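Local coordinates for protein CsuC (Acinetobacter baumannii, PDB 6FJY) that acts as the periplasmic chaperone of archaic Csu pili, probably folding and capping pilus subunits such as the tip adhesin CsuE by donor-strand complementation before assembly, at residues S50-A62 against K69-P81. Numbering follows the deposited sequence.
Sequences SEQSEIIPSPPVA and KHMLRLTKSVNLP
I56 and T75 form one of two antiparallel hydrogen-bonded pairs that zip strand 55-58 to strand 69-76, a compact illustration of how paired strands within a sheet set a packed face against an exposed one. I56 N reaches T75 O at 2.9 Å, and the return bond, T75 N to I56 O, is longer and meets its carbonyl from above the plane. S58 and R73 make the second pair, with S58 N lying in the carbonyl plane of R73. The non-hydrogen-bonded pairs, I55 with K76 and P57 with L74, carry the inner face. There P57 CB touches both L72 CD1 (3.8 Å) and L74 CD2 (3.9 Å), the two methyls approaching from the same side, while I55 CD1 lies alongside the K76 stem, 3.4 Å from CG. The opposite face, bearing I56, S58, R73 and T75, is looser and largely solvent-exposed: I56 CD1 gets no nearer than 4.0 Å to S77 CB. At the end of the ladder S77 clasps the incoming loop twice, its N bonding E54 O, and its OG, set between its own backbone N and carbonyl carbon (chi1 70°), bonding S53 O at 2.7 Å. In the PapD-like N-terminal domain this hairpin lies between strands 31-41 and 18-25, with L72 and P57 meeting I35, I55 touching Y88 of strand 85-95, and L74 reaching L120 of strand 109-123 across the immunoglobulin-like sandwich.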
loop_
_atom_site.group_PDB
_atom_site.type_symbol
_atom_site.label_atom_id
_atom_site.label_comp_id
_atom_site.label_asym_id
_atom_site.label_seq_id
_atom_site.Cartn_x
_atom_site.Cartn_y
_atom_site.Cartn_z
ATOM N N SER A 50 -2.198 -11.484 -18.960
ATOM C CA SER A 50 -1.518 -12.669 -19.461
ATOM C C SER A 50 -0.502 -13.186 -18.454
ATOM O O SER A 50 0.073 -12.424 -17.670
ATOM C CB SER A 50 -0.805 -12.384 -20.791
ATOM O OG SER A 50 0.091 -11.295 -20.662
ATOM N N GLU A 51 -0.262 -14.497 -18.527
ATOM C CA GLU A 51 0.757 -15.139 -17.709
ATOM C C GLU A 51 2.125 -14.574 -18.055
ATOM O O GLU A 51 2.362 -14.096 -19.162
ATOM C CB GLU A 51 0.737 -16.655 -17.909
ATOM C CG GLU A 51 -0.488 -17.327 -17.309
ATOM C CD GLU A 51 -0.387 -18.836 -17.307
ATOM O OE1 GLU A 51 0.343 -19.399 -18.153
ATOM O OE2 GLU A 51 -1.048 -19.462 -16.456
ATOM N N GLN A 52 3.024 -14.615 -17.082
ATOM C CA GLN A 52 4.282 -13.901 -17.192
ATOM C C GLN A 52 5.277 -14.455 -16.175
ATOM O O GLN A 52 4.887 -14.919 -15.098
ATOM C CB GLN A 52 4.019 -12.403 -16.992
ATOM C CG GLN A 52 5.185 -11.580 -16.536
ATOM C CD GLN A 52 5.293 -11.494 -15.036
ATOM O OE1 GLN A 52 6.175 -10.830 -14.524
ATOM N NE2 GLN A 52 4.388 -12.155 -14.322
ATOM N N SER A 53 6.564 -14.416 -16.540
ATOM C CA SER A 53 7.661 -14.839 -15.670
ATOM C C SER A 53 8.611 -13.703 -15.309
ATOM O O SER A 53 9.687 -13.962 -14.761
ATOM C CB SER A 53 8.451 -15.979 -16.327
ATOM O OG SER A 53 7.582 -17.035 -16.694
ATOM N N GLU A 54 8.267 -12.463 -15.651
ATOM C CA GLU A 54 9.165 -11.337 -15.400
ATOM C C GLU A 54 9.160 -10.954 -13.930
ATOM O O GLU A 54 10.198 -10.565 -13.375
ATOM C CB GLU A 54 8.756 -10.135 -16.250
ATOM C CG GLU A 54 8.667 -10.427 -17.739
ATOM C CD GLU A 54 7.937 -9.326 -18.498
ATOM O OE1 GLU A 54 7.448 -8.377 -17.843
ATOM O OE2 GLU A 54 7.858 -9.406 -19.745
ATOM N N ILE A 55 7.983 -11.016 -13.308
ATOM C CA ILE A 55 7.792 -10.776 -11.884
ATOM C C ILE A 55 7.303 -12.071 -11.260
ATOM O O ILE A 55 6.201 -12.549 -11.563
ATOM C CB ILE A 55 6.797 -9.636 -11.624
ATOM C CG1 ILE A 55 7.315 -8.346 -12.235
ATOM C CG2 ILE A 55 6.590 -9.456 -10.135
ATOM C CD1 ILE A 55 8.682 -8.006 -11.750
ATOM N N ILE A 56 8.115 -12.635 -10.383
ATOM C CA ILE A 56 7.823 -13.934 -9.797
ATOM C C ILE A 56 7.399 -13.716 -8.347
ATOM O O ILE A 56 8.175 -13.165 -7.554
ATOM C CB ILE A 56 9.024 -14.879 -9.924
ATOM C CG1 ILE A 56 9.357 -15.039 -11.414
ATOM C CG2 ILE A 56 8.686 -16.250 -9.347
ATOM C CD1 ILE A 56 10.491 -15.987 -11.719
ATOM N N PRO A 57 6.172 -14.074 -7.970
ATOM C CA PRO A 57 5.763 -13.941 -6.561
ATOM C C PRO A 57 6.279 -15.106 -5.745
ATOM O O PRO A 57 6.275 -16.258 -6.191
ATOM C CB PRO A 57 4.234 -13.967 -6.628
ATOM C CG PRO A 57 3.954 -14.852 -7.834
ATOM C CD PRO A 57 5.085 -14.587 -8.828
ATOM N N SER A 58 6.719 -14.796 -4.530
ATOM C CA SER A 58 7.198 -15.809 -3.602
ATOM C C SER A 58 6.542 -15.549 -2.252
ATOM O O SER A 58 6.761 -14.472 -1.654
ATOM C CB SER A 58 8.723 -15.776 -3.504
ATOM O OG SER A 58 9.195 -16.759 -2.590
ATOM N N PRO A 59 5.758 -16.495 -1.719
ATOM C CA PRO A 59 5.420 -17.773 -2.342
ATOM C C PRO A 59 4.234 -17.649 -3.300
ATOM O O PRO A 59 3.517 -16.656 -3.240
ATOM C CB PRO A 59 5.040 -18.641 -1.139
ATOM C CG PRO A 59 4.332 -17.663 -0.240
ATOM C CD PRO A 59 5.082 -16.330 -0.416
ATOM N N PRO A 60 4.043 -18.632 -4.183
ATOM C CA PRO A 60 2.826 -18.624 -5.014
ATOM C C PRO A 60 1.574 -19.059 -4.252
ATOM O O PRO A 60 0.462 -18.775 -4.709
ATOM C CB PRO A 60 3.177 -19.571 -6.174
ATOM C CG PRO A 60 4.210 -20.495 -5.587
ATOM C CD PRO A 60 4.983 -19.701 -4.581
ATOM N N VAL A 61 1.718 -19.776 -3.139
ATOM C CA VAL A 61 0.601 -20.161 -2.272
ATOM C C VAL A 61 1.064 -20.121 -0.824
ATOM O O VAL A 61 2.183 -20.538 -0.508
ATOM C CB VAL A 61 0.039 -21.573 -2.559
ATOM C CG1 VAL A 61 -1.242 -21.782 -1.737
ATOM C CG2 VAL A 61 -0.258 -21.771 -4.032
ATOM N N ALA A 62 0.196 -19.643 0.064
ATOM C CA ALA A 62 0.527 -19.627 1.481
ATOM C C ALA A 62 -0.714 -19.875 2.323
ATOM O O ALA A 62 -1.826 -19.473 1.964
ATOM C CB ALA A 62 1.154 -18.296 1.905
ATOM N N LYS A 69 1.672 -13.233 9.968
ATOM C CA LYS A 69 2.040 -12.161 9.055
ATOM C C LYS A 69 3.086 -12.729 8.107
ATOM O O LYS A 69 4.182 -13.111 8.536
ATOM C CB LYS A 69 2.567 -10.944 9.821
ATOM C CG LYS A 69 2.889 -9.737 8.955
ATOM C CD LYS A 69 3.359 -8.586 9.812
ATOM C CE LYS A 69 3.794 -7.397 8.961
ATOM N NZ LYS A 69 4.299 -6.259 9.821
ATOM N N HIS A 70 2.734 -12.843 6.836
ATOM C CA HIS A 70 3.650 -13.354 5.830
ATOM C C HIS A 70 4.055 -12.229 4.884
ATOM O O HIS A 70 3.287 -11.298 4.632
ATOM C CB HIS A 70 3.024 -14.499 5.021
ATOM C CG HIS A 70 2.735 -15.735 5.815
ATOM N ND1 HIS A 70 2.898 -17.003 5.290
ATOM C CD2 HIS A 70 2.266 -15.908 7.073
ATOM C CE1 HIS A 70 2.574 -17.902 6.203
ATOM N NE2 HIS A 70 2.190 -17.266 7.296
ATOM N N MET A 71 5.270 -12.316 4.363
ATOM C CA MET A 71 5.698 -11.402 3.315
ATOM C C MET A 71 5.481 -12.075 1.969
ATOM O O MET A 71 5.735 -13.274 1.808
ATOM C CB MET A 71 7.151 -10.968 3.503
ATOM C CG MET A 71 7.611 -9.891 2.527
ATOM S SD MET A 71 9.352 -9.541 2.671
ATOM C CE MET A 71 9.909 -10.898 1.819
ATOM N N LEU A 72 4.935 -11.308 1.035
ATOM C CA LEU A 72 4.825 -11.693 -0.361
ATOM C C LEU A 72 5.906 -10.930 -1.117
ATOM O O LEU A 72 5.837 -9.706 -1.253
ATOM C CB LEU A 72 3.428 -11.401 -0.900
ATOM C CG LEU A 72 3.218 -11.412 -2.421
ATOM C CD1 LEU A 72 3.614 -12.751 -3.065
ATOM C CD2 LEU A 72 1.770 -11.083 -2.724
ATOM N N ARG A 73 6.930 -11.652 -1.537
ATOM C CA ARG A 73 8.056 -11.095 -2.265
ATOM C C ARG A 73 7.720 -11.067 -3.752
ATOM O O ARG A 73 7.315 -12.088 -4.320
ATOM C CB ARG A 73 9.289 -11.957 -2.012
ATOM C CG ARG A 73 10.606 -11.268 -2.079
ATOM C CD ARG A 73 11.714 -12.265 -1.791
ATOM N NE ARG A 73 12.015 -12.357 -0.367
ATOM C CZ ARG A 73 12.759 -11.480 0.296
ATOM N NH1 ARG A 73 13.275 -10.433 -0.334
ATOM N NH2 ARG A 73 12.984 -11.654 1.592
ATOM N N LEU A 74 7.845 -9.896 -4.367
ATOM C CA LEU A 74 7.677 -9.738 -5.810
ATOM C C LEU A 74 9.031 -9.373 -6.400
ATOM O O LEU A 74 9.510 -8.252 -6.210
ATOM C CB LEU A 74 6.634 -8.678 -6.136
ATOM C CG LEU A 74 5.290 -8.871 -5.453
ATOM C CD1 LEU A 74 4.371 -7.738 -5.798
ATOM C CD2 LEU A 74 4.699 -10.197 -5.910
ATOM N N THR A 75 9.640 -10.318 -7.115
ATOM C CA THR A 75 11.019 -10.208 -7.577
ATOM C C THR A 75 11.074 -10.199 -9.099
ATOM O O THR A 75 10.446 -11.043 -9.752
ATOM C CB THR A 75 11.869 -11.359 -7.029
ATOM O OG1 THR A 75 11.763 -11.389 -5.604
ATOM C CG2 THR A 75 13.329 -11.172 -7.395
ATOM N N LYS A 76 11.845 -9.259 -9.657
ATOM C CA LYS A 76 12.081 -9.199 -11.100
ATOM C C LYS A 76 13.024 -10.315 -11.526
ATOM O O LYS A 76 14.120 -10.453 -10.976
ATOM C CB LYS A 76 12.667 -7.851 -11.514
ATOM C CG LYS A 76 11.814 -6.681 -11.173
ATOM C CD LYS A 76 12.362 -5.381 -11.731
ATOM C CE LYS A 76 13.735 -5.046 -11.245
ATOM N NZ LYS A 76 13.989 -3.613 -11.564
ATOM N N SER A 77 12.590 -11.128 -12.483
ATOM C CA SER A 77 13.448 -12.191 -13.000
ATOM C C SER A 77 14.486 -11.661 -13.973
ATOM O O SER A 77 15.566 -12.249 -14.113
ATOM C CB SER A 77 12.609 -13.240 -13.715
ATOM O OG SER A 77 12.099 -12.678 -14.918
ATOM N N VAL A 78 14.153 -10.585 -14.681
ATOM C CA VAL A 78 15.016 -9.970 -15.674
ATOM C C VAL A 78 14.889 -8.460 -15.515
ATOM O O VAL A 78 13.994 -7.958 -14.836
ATOM C CB VAL A 78 14.652 -10.404 -17.112
ATOM C CG1 VAL A 78 14.766 -11.920 -17.270
ATOM C CG2 VAL A 78 13.248 -9.943 -17.461
ATOM N N ASN A 79 15.809 -7.733 -16.142
ATOM C CA ASN A 79 15.756 -6.280 -16.121
ATOM C C ASN A 79 14.892 -5.751 -17.256
ATOM O O ASN A 79 14.853 -6.313 -18.353
ATOM C CB ASN A 79 17.165 -5.698 -16.180
ATOM C CG ASN A 79 17.953 -5.992 -14.914
ATOM O OD1 ASN A 79 17.486 -5.718 -13.806
ATOM N ND2 ASN A 79 19.130 -6.593 -15.068
ATOM N N LEU A 80 14.204 -4.665 -16.975
ATOM C CA LEU A 80 13.230 -4.057 -17.862
ATOM C C LEU A 80 13.894 -3.056 -18.797
ATOM O O LEU A 80 14.975 -2.535 -18.500
ATOM C CB LEU A 80 12.142 -3.377 -17.031
ATOM C CG LEU A 80 11.548 -4.374 -16.027
ATOM C CD1 LEU A 80 10.773 -3.673 -14.924
ATOM C CD2 LEU A 80 10.695 -5.428 -16.743
ATOM N N PRO A 81 13.273 -2.771 -19.944
ATOM C CA PRO A 81 13.845 -1.776 -20.859
ATOM C C PRO A 81 13.964 -0.418 -20.192
ATOM O O PRO A 81 13.164 -0.044 -19.332
ATOM C CB PRO A 81 12.843 -1.735 -22.018
ATOM C CG PRO A 81 12.109 -3.032 -21.928
ATOM C CD PRO A 81 12.040 -3.370 -20.488
#